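Long-range contact in serine protease inhibitor (Schistosoma haematobium, PDB 3STO), which probably inhibits serine-type endopeptidases, as a trematode member of the serpin family: residues F39-G51 with V337-N349. Numbering follows the deposited sequence.
Sequences FLTCPLGILFTLG and VNEFIQTNVLKLN
Phe-340 of strand 339-348 pushes its ring against helix 43-55. The CZ end of the ring sits in a hollow between Ile-46, Thr-49 and Leu-50. Thr-49 CG2 meets it obliquely, 3.4 Å from Phe-340 CZ. Leu-50 CD1 lies at the ring edge, in plane, 3.6 Å from Phe-340 CE2. Ile-46 CG2 closes the hollow near CZ.

Two residues on, Gln-342 stands straight out from the strand, chi1 and chi2 near 180°, lifting its amide to the turn between strand 39-41 and the helix. A chi3 of 78° turns the amide across the chain, setting OE1 and NE2 for Cys-42 N and O. Gln-342 NE2 donates to Cys-42 O at 2.9 Å, and Cys-42 N donates to Gln-342 OE1 at 3.1 Å, nearly straight at 171°. Thr-41 OG1 donates to OE1 in its carbonyl plane, while Cys-42 N and Asn-344 ND2 come from one side of it. Three donors hold OE1 and should fix the amide's rotation. Ile-46 CD1 lies over the other face of the amide, 3.3 Å from Gln-342 NE2. Cys-42 SG N-caps the helix, accepting from Gly-45 N.

At the far end Leu-40 is the bump. Its CD2 settles between Asn-344 and Leu-346, 3.6 Å from Asn-344 CB and 3.9 Å from Leu-346 CB.

The contact lies in the serpin core, where helix 43-55 (helix B) packs on one face of central sheet A. There strand 339-348 pairs with 186-197 (parallel) and 287-305 (antiparallel), consistent with a native serpin whose reactive-centre loop is not inserted. Asn-190 OD1 and Asn-302 OD1 accept hydrogen bonds from Gln-342 NE2 and Asn-344 ND2; Tyr-26 and Thr-119 hydrogen-bond the hydroxyls of Thr-41 and Thr-49. Leu-310 of helix 307-312 touches Phe-340, and Met-395 of strand 392-399 touches Leu-40 and Leu-346.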
ATOM      1  N   PHE A  39      -5.622   8.453   5.878  1.00 26.53           N
ATOM      2  CA  PHE A  39      -4.507   7.541   5.891  1.00 21.00           C
ATOM      3  C   PHE A  39      -4.563   6.636   4.657  1.00 22.58           C
ATOM      4  O   PHE A  39      -5.641   6.212   4.247  1.00 19.11           O
ATOM      5  CB  PHE A  39      -4.506   6.698   7.171  1.00 17.83           C
ATOM      6  CG  PHE A  39      -3.450   5.667   7.180  1.00 19.05           C
ATOM      7  CD1 PHE A  39      -2.130   6.010   7.497  1.00 26.07           C
ATOM      8  CD2 PHE A  39      -3.747   4.353   6.814  1.00 23.55           C
ATOM      9  CE1 PHE A  39      -1.092   5.035   7.487  1.00 29.71           C
ATOM     10  CE2 PHE A  39      -2.729   3.366   6.798  1.00 30.75           C
ATOM     11  CZ  PHE A  39      -1.392   3.710   7.141  1.00 26.76           C
ATOM     12  N   LEU A  40      -3.401   6.332   4.088  1.00 18.24           N
ATOM     13  CA  LEU A  40      -3.325   5.492   2.897  1.00 22.38           C
ATOM     14  C   LEU A  40      -1.985   4.741   2.913  1.00 22.17           C
ATOM     15  O   LEU A  40      -0.939   5.349   3.070  1.00 26.44           O
ATOM     16  CB  LEU A  40      -3.446   6.380   1.650  1.00 20.46           C
ATOM     17  CG  LEU A  40      -3.228   5.789   0.269  1.00 29.51           C
ATOM     18  CD1 LEU A  40      -4.157   4.635   0.062  1.00 27.33           C
ATOM     19  CD2 LEU A  40      -3.419   6.829  -0.817  1.00 23.88           C
ATOM     20  N   THR A  41      -2.021   3.421   2.788  1.00 19.52           N
ATOM     21  CA  THR A  41      -0.797   2.653   2.676  1.00 23.32           C
ATOM     22  C   THR A  41      -0.913   1.324   1.902  1.00 26.24           C
ATOM     23  O   THR A  41      -1.959   0.667   1.892  1.00 18.60           O
ATOM     24  CB  THR A  41      -0.204   2.324   4.074  1.00 30.81           C
ATOM     25  OG1 THR A  41       1.171   1.930   3.937  1.00 30.09           O
ATOM     26  CG2 THR A  41      -1.022   1.199   4.756  1.00 27.65           C
ATOM     27  N   CYS A  42       0.217   0.917   1.317  1.00 33.21           N
ATOM     28  CA  CYS A  42       0.369  -0.397   0.683  1.00 26.30           C
ATOM     29  C   CYS A  42       1.479  -1.281   1.296  1.00 20.87           C
ATOM     30  O   CYS A  42       2.662  -1.161   0.959  1.00 22.70           O
ATOM     31  CB  CYS A  42       0.608  -0.227  -0.808  1.00 32.04           C
ATOM     32  SG  CYS A  42       1.348  -1.745  -1.456  1.00 56.30           S
ATOM     33  N   PRO A  43       1.095  -2.187   2.189  1.00 24.28           N
ATOM     34  CA  PRO A  43       2.050  -2.946   3.020  1.00 27.38           C
ATOM     35  C   PRO A  43       3.009  -3.855   2.265  1.00 27.94           C
ATOM     36  O   PRO A  43       4.109  -4.116   2.782  1.00 29.97           O
ATOM     37  CB  PRO A  43       1.145  -3.789   3.924  1.00 25.82           C
ATOM     38  CG  PRO A  43      -0.189  -3.146   3.840  1.00 24.57           C
ATOM     39  CD  PRO A  43      -0.304  -2.492   2.522  1.00 22.27           C
ATOM     40  N   LEU A  44       2.621  -4.333   1.082  1.00 26.92           N
ATOM     41  CA  LEU A  44       3.492  -5.257   0.329  1.00 33.53           C
ATOM     42  C   LEU A  44       4.646  -4.521  -0.359  1.00 27.20           C
ATOM     43  O   LEU A  44       5.692  -5.083  -0.628  1.00 25.47           O
ATOM     44  CB  LEU A  44       2.696  -6.101  -0.690  1.00 26.81           C
ATOM     45  CG  LEU A  44       1.649  -7.066  -0.129  1.00 36.95           C
ATOM     46  CD1 LEU A  44       1.057  -7.906  -1.248  1.00 42.27           C
ATOM     47  CD2 LEU A  44       2.221  -7.971   0.944  1.00 34.97           C
ATOM     48  N   GLY A  45       4.434  -3.259  -0.667  1.00 21.76           N
ATOM     49  CA  GLY A  45       5.486  -2.449  -1.212  1.00 27.64           C
ATOM     50  C   GLY A  45       6.581  -2.197  -0.198  1.00 26.87           C
ATOM     51  O   GLY A  45       7.732  -2.068  -0.585  1.00 23.01           O
ATOM     52  N   ILE A  46       6.225  -2.121   1.086  1.00 23.25           N
ATOM     53  CA  ILE A  46       7.222  -1.985   2.150  1.00 23.80           C
ATOM     54  C   ILE A  46       8.000  -3.284   2.218  1.00 22.80           C
ATOM     55  O   ILE A  46       9.216  -3.269   2.316  1.00 29.92           O
ATOM     56  CB  ILE A  46       6.601  -1.766   3.562  1.00 34.49           C
ATOM     57  CG1 ILE A  46       5.380  -0.842   3.531  1.00 32.61           C
ATOM     58  CG2 ILE A  46       7.649  -1.264   4.542  1.00 35.31           C
ATOM     59  CD1 ILE A  46       5.655   0.529   2.959  1.00 32.77           C
ATOM     60  N   LEU A  47       7.285  -4.410   2.149  1.00 25.71           N
ATOM     61  CA  LEU A  47       7.904  -5.745   2.123  1.00 28.15           C
ATOM     62  C   LEU A  47       8.878  -5.964   0.952  1.00 30.03           C
ATOM     63  O   LEU A  47       9.971  -6.461   1.157  1.00 24.88           O
ATOM     64  CB  LEU A  47       6.834  -6.840   2.139  1.00 30.35           C
ATOM     65  CG  LEU A  47       7.306  -8.288   2.307  1.00 22.66           C
ATOM     66  CD1 LEU A  47       6.304  -9.092   3.091  1.00 25.40           C
ATOM     67  CD2 LEU A  47       7.556  -8.934   0.962  1.00 26.61           C
ATOM     68  N   PHE A  48       8.483  -5.601  -0.268  1.00 25.06           N
ATOM     69  CA  PHE A  48       9.363  -5.734  -1.428  1.00 24.06           C
ATOM     70  C   PHE A  48      10.600  -4.832  -1.333  1.00 31.26           C
ATOM     71  O   PHE A  48      11.680  -5.226  -1.722  1.00 29.28           O
ATOM     72  CB  PHE A  48       8.625  -5.392  -2.735  1.00 27.00           C
ATOM     73  CG  PHE A  48       7.497  -6.332  -3.070  1.00 42.22           C
ATOM     74  CD1 PHE A  48       7.185  -7.403  -2.239  1.00 48.55           C
ATOM     75  CD2 PHE A  48       6.750  -6.156  -4.228  1.00 57.04           C
ATOM     76  CE1 PHE A  48       6.144  -8.268  -2.558  1.00 40.03           C
ATOM     77  CE2 PHE A  48       5.715  -7.022  -4.558  1.00 42.61           C
ATOM     78  CZ  PHE A  48       5.410  -8.070  -3.725  1.00 41.25           C
ATOM     79  N   THR A  49      10.432  -3.607  -0.844  1.00 30.43           N
ATOM     80  CA  THR A  49      11.531  -2.655  -0.765  1.00 33.10           C
ATOM     81  C   THR A  49      12.553  -3.069   0.292  1.00 35.44           C
ATOM     82  O   THR A  49      13.746  -3.163   0.019  1.00 32.48           O
ATOM     83  CB  THR A  49      11.020  -1.292  -0.395  1.00 35.79           C
ATOM     84  OG1 THR A  49      10.154  -0.823  -1.436  1.00 24.52           O
ATOM     85  CG2 THR A  49      12.194  -0.339  -0.190  1.00 37.46           C
ATOM     86  N   LEU A  50      12.063  -3.317   1.500  1.00 36.89           N
ATOM     87  CA  LEU A  50      12.850  -3.960   2.550  1.00 33.38           C
ATOM     88  C   LEU A  50      13.454  -5.285   2.095  1.00 32.66           C
ATOM     89  O   LEU A  50      14.646  -5.551   2.269  1.00 40.81           O
ATOM     90  CB  LEU A  50      11.952  -4.251   3.735  1.00 31.47           C
ATOM     91  CG  LEU A  50      12.671  -4.134   5.051  1.00 35.15           C
ATOM     92  CD1 LEU A  50      13.434  -2.823   5.016  1.00 26.52           C
ATOM     93  CD2 LEU A  50      11.631  -4.158   6.131  1.00 35.28           C
ATOM     94  N   GLY A  51      12.615  -6.135   1.532  1.00 29.20           N
ATOM     95  CA  GLY A  51      13.052  -7.441   1.120  1.00 31.06           C
ATOM     96  C   GLY A  51      14.156  -7.391   0.091  1.00 34.77           C
ATOM     97  O   GLY A  51      15.042  -8.239   0.079  1.00 43.27           O
ATOM     98  N   VAL A 337      20.720   3.790   5.320  1.00 25.40           N
ATOM     99  CA  VAL A 337      19.543   4.376   4.707  1.00 18.02           C
ATOM    100  C   VAL A 337      19.119   5.629   5.467  1.00 23.24           C
ATOM    101  O   VAL A 337      18.848   5.558   6.662  1.00 24.45           O
ATOM    102  CB  VAL A 337      18.399   3.348   4.618  1.00 25.40           C
ATOM    103  CG1 VAL A 337      17.073   4.047   4.229  1.00 23.82           C
ATOM    104  CG2 VAL A 337      18.763   2.263   3.614  1.00 23.21           C
ATOM    105  N   ASN A 338      19.072   6.775   4.788  1.00 27.30           N
ATOM    106  CA  ASN A 338      18.635   8.010   5.441  1.00 22.92           C
ATOM    107  C   ASN A 338      17.109   8.080   5.494  1.00 35.77           C
ATOM    108  O   ASN A 338      16.531   8.378   6.542  1.00 38.44           O
ATOM    109  CB  ASN A 338      19.156   9.238   4.697  1.00 31.86           C
ATOM    110  CG  ASN A 338      20.646   9.368   4.759  1.00 40.49           C
ATOM    111  OD1 ASN A 338      21.371   8.792   3.933  1.00 31.46           O
ATOM    112  ND2 ASN A 338      21.125  10.130   5.743  1.00 29.53           N
ATOM    113  N   GLU A 339      16.459   7.816   4.360  1.00 28.29           N
ATOM    114  CA  GLU A 339      14.997   7.909   4.270  1.00 29.27           C
ATOM    115  C   GLU A 339      14.388   6.709   3.537  1.00 29.70           C
ATOM    116  O   GLU A 339      14.963   6.166   2.592  1.00 28.54           O
ATOM    117  CB  GLU A 339      14.569   9.196   3.568  1.00 32.34           C
ATOM    118  CG  GLU A 339      15.329  10.431   4.000  1.00 38.82           C
ATOM    119  CD  GLU A 339      14.928  11.680   3.213  1.00 59.99           C
ATOM    120  OE1 GLU A 339      13.716  11.866   2.948  1.00 61.83           O
ATOM    121  OE2 GLU A 339      15.829  12.477   2.854  1.00 71.84           O
ATOM    122  N   PHE A 340      13.219   6.303   3.998  1.00 25.26           N
ATOM    123  CA  PHE A 340      12.525   5.178   3.443  1.00 25.43           C
ATOM    124  C   PHE A 340      11.086   5.698   3.325  1.00 30.49           C
ATOM    125  O   PHE A 340      10.369   5.886   4.306  1.00 24.68           O
ATOM    126  CB  PHE A 340      12.678   3.979   4.377  1.00 20.83           C
ATOM    127  CG  PHE A 340      12.104   2.684   3.847  1.00 25.65           C
ATOM    128  CD1 PHE A 340      11.012   2.670   3.024  1.00 27.96           C
ATOM    129  CD2 PHE A 340      12.665   1.472   4.195  1.00 41.06           C
ATOM    130  CE1 PHE A 340      10.472   1.479   2.563  1.00 32.30           C
ATOM    131  CE2 PHE A 340      12.127   0.275   3.730  1.00 37.75           C
ATOM    132  CZ  PHE A 340      11.020   0.290   2.913  1.00 26.85           C
ATOM    133  N   ILE A 341      10.696   5.975   2.091  1.00 30.96           N
ATOM    134  CA  ILE A 341       9.513   6.755   1.821  1.00 26.14           C
ATOM    135  C   ILE A 341       8.601   5.984   0.901  1.00 32.54           C
ATOM    136  O   ILE A 341       9.054   5.483  -0.128  1.00 28.82           O
ATOM    137  CB  ILE A 341       9.874   8.129   1.162  1.00 33.06           C
ATOM    138  CG1 ILE A 341      10.647   9.014   2.142  1.00 29.36           C
ATOM    139  CG2 ILE A 341       8.639   8.889   0.785  1.00 33.96           C
ATOM    140  CD1 ILE A 341      11.356  10.168   1.461  1.00 36.25           C
ATOM    141  N   GLN A 342       7.322   5.892   1.287  1.00 31.23           N
ATOM    142  CA  GLN A 342       6.271   5.390   0.397  1.00 31.61           C
ATOM    143  C   GLN A 342       5.342   6.533  -0.072  1.00 27.01           C
ATOM    144  O   GLN A 342       4.846   7.327   0.719  1.00 25.07           O
ATOM    145  CB  GLN A 342       5.473   4.233   1.027  1.00 15.41           C
ATOM    146  CG  GLN A 342       4.387   3.698   0.105  1.00 17.92           C
ATOM    147  CD  GLN A 342       3.624   2.531   0.721  1.00 29.97           C
ATOM    148  OE1 GLN A 342       2.759   2.720   1.579  1.00 39.30           O
ATOM    149  NE2 GLN A 342       3.940   1.319   0.286  1.00 31.14           N
ATOM    150  N   THR A 343       5.147   6.632  -1.371  1.00 18.97           N
ATOM    151  CA  THR A 343       4.288   7.643  -1.903  1.00 24.73           C
ATOM    152  C   THR A 343       3.145   6.937  -2.639  1.00 31.92           C
ATOM    153  O   THR A 343       3.394   6.081  -3.507  1.00 29.53           O
ATOM    154  CB  THR A 343       5.055   8.631  -2.789  1.00 30.25           C
ATOM    155  OG1 THR A 343       4.130   9.566  -3.374  1.00 39.99           O
ATOM    156  CG2 THR A 343       5.788   7.915  -3.882  1.00 25.27           C
ATOM    157  N   ASN A 344       1.908   7.275  -2.251  1.00 24.17           N
ATOM    158  CA  ASN A 344       0.695   6.569  -2.689  1.00 21.20           C
ATOM    159  C   ASN A 344      -0.337   7.502  -3.341  1.00 26.95           C
ATOM    160  O   ASN A 344      -0.418   8.697  -3.038  1.00 22.31           O
ATOM    161  CB  ASN A 344       0.015   5.848  -1.503  1.00 18.86           C
ATOM    162  CG  ASN A 344       0.930   4.857  -0.798  1.00 25.31           C
ATOM    163  OD1 ASN A 344       1.209   3.783  -1.323  1.00 30.82           O
ATOM    164  ND2 ASN A 344       1.396   5.213   0.404  1.00 19.53           N
ATOM    165  N   VAL A 345      -1.136   6.944  -4.238  1.00 25.95           N
ATOM    166  CA  VAL A 345      -2.309   7.648  -4.763  1.00 27.43           C
ATOM    167  C   VAL A 345      -3.506   6.711  -4.835  1.00 27.26           C
ATOM    168  O   VAL A 345      -3.371   5.567  -5.261  1.00 23.32           O
ATOM    169  CB  VAL A 345      -2.064   8.283  -6.133  1.00 23.89           C
ATOM    170  CG1 VAL A 345      -1.465   7.275  -7.097  1.00 25.23           C
ATOM    171  CG2 VAL A 345      -3.383   8.884  -6.680  1.00 19.18           C
ATOM    172  N   LEU A 346      -4.650   7.198  -4.355  1.00 25.24           N
ATOM    173  CA  LEU A 346      -5.934   6.508  -4.466  1.00 20.63           C
ATOM    174  C   LEU A 346      -6.902   7.457  -5.148  1.00 27.76           C
ATOM    175  O   LEU A 346      -7.394   8.398  -4.535  1.00 23.66           O
ATOM    176  CB  LEU A 346      -6.481   6.120  -3.081  1.00 25.63           C
ATOM    177  CG  LEU A 346      -7.815   5.336  -2.988  1.00 35.69           C
ATOM    178  CD1 LEU A 346      -7.772   3.992  -3.728  1.00 24.16           C
ATOM    179  CD2 LEU A 346      -8.220   5.091  -1.531  1.00 23.87           C
ATOM    180  N   LYS A 347      -7.146   7.224  -6.429  1.00 25.61           N
ATOM    181  CA  LYS A 347      -8.103   8.015  -7.198  1.00 27.28           C
ATOM    182  C   LYS A 347      -9.361   7.196  -7.567  1.00 30.11           C
ATOM    183  O   LYS A 347      -9.298   6.232  -8.350  1.00 27.36           O
ATOM    184  CB  LYS A 347      -7.416   8.580  -8.438  1.00 21.68           C
ATOM    185  CG  LYS A 347      -8.337   9.143  -9.462  1.00 28.62           C
ATOM    186  CD  LYS A 347      -7.545   9.584 -10.672  1.00 44.72           C
ATOM    187  CE  LYS A 347      -8.467   9.973 -11.829  1.00 60.90           C
ATOM    188  NZ  LYS A 347      -7.765   9.907 -13.148  1.00 65.59           N
ATOM    189  N   LEU A 348     -10.501   7.572  -7.005  1.00 19.13           N
ATOM    190  CA  LEU A 348     -11.752   6.868  -7.314  1.00 19.69           C
ATOM    191  C   LEU A 348     -12.678   7.752  -8.154  1.00 24.15           C
ATOM    192  O   LEU A 348     -12.866   8.926  -7.857  1.00 25.82           O
ATOM    193  CB  LEU A 348     -12.462   6.510  -6.013  1.00 30.36           C
ATOM    194  CG  LEU A 348     -13.023   5.130  -5.727  1.00 24.03           C
ATOM    195  CD1 LEU A 348     -11.902   4.226  -5.300  1.00 28.10           C
ATOM    196  CD2 LEU A 348     -14.023   5.282  -4.588  1.00 32.09           C
ATOM    197  N   ASN A 349     -13.248   7.194  -9.208  1.00 20.42           N
ATOM    198  CA  ASN A 349     -14.201   7.919 -10.017  1.00 21.54           C
ATOM    199  C   ASN A 349     -15.176   6.896 -10.593  1.00 20.69           C
ATOM    200  O   ASN A 349     -15.154   5.740 -10.178  1.00 13.62           O
ATOM    201  CB  ASN A 349     -13.500   8.780 -11.096  1.00 16.17           C
ATOM    202  CG  ASN A 349     -12.756   7.940 -12.133  1.00 21.35           C
ATOM    203  OD1 ASN A 349     -13.022   6.753 -12.286  1.00 23.61           O
ATOM    204  ND2 ASN A 349     -11.831   8.554 -12.856  1.00 32.25           N
TER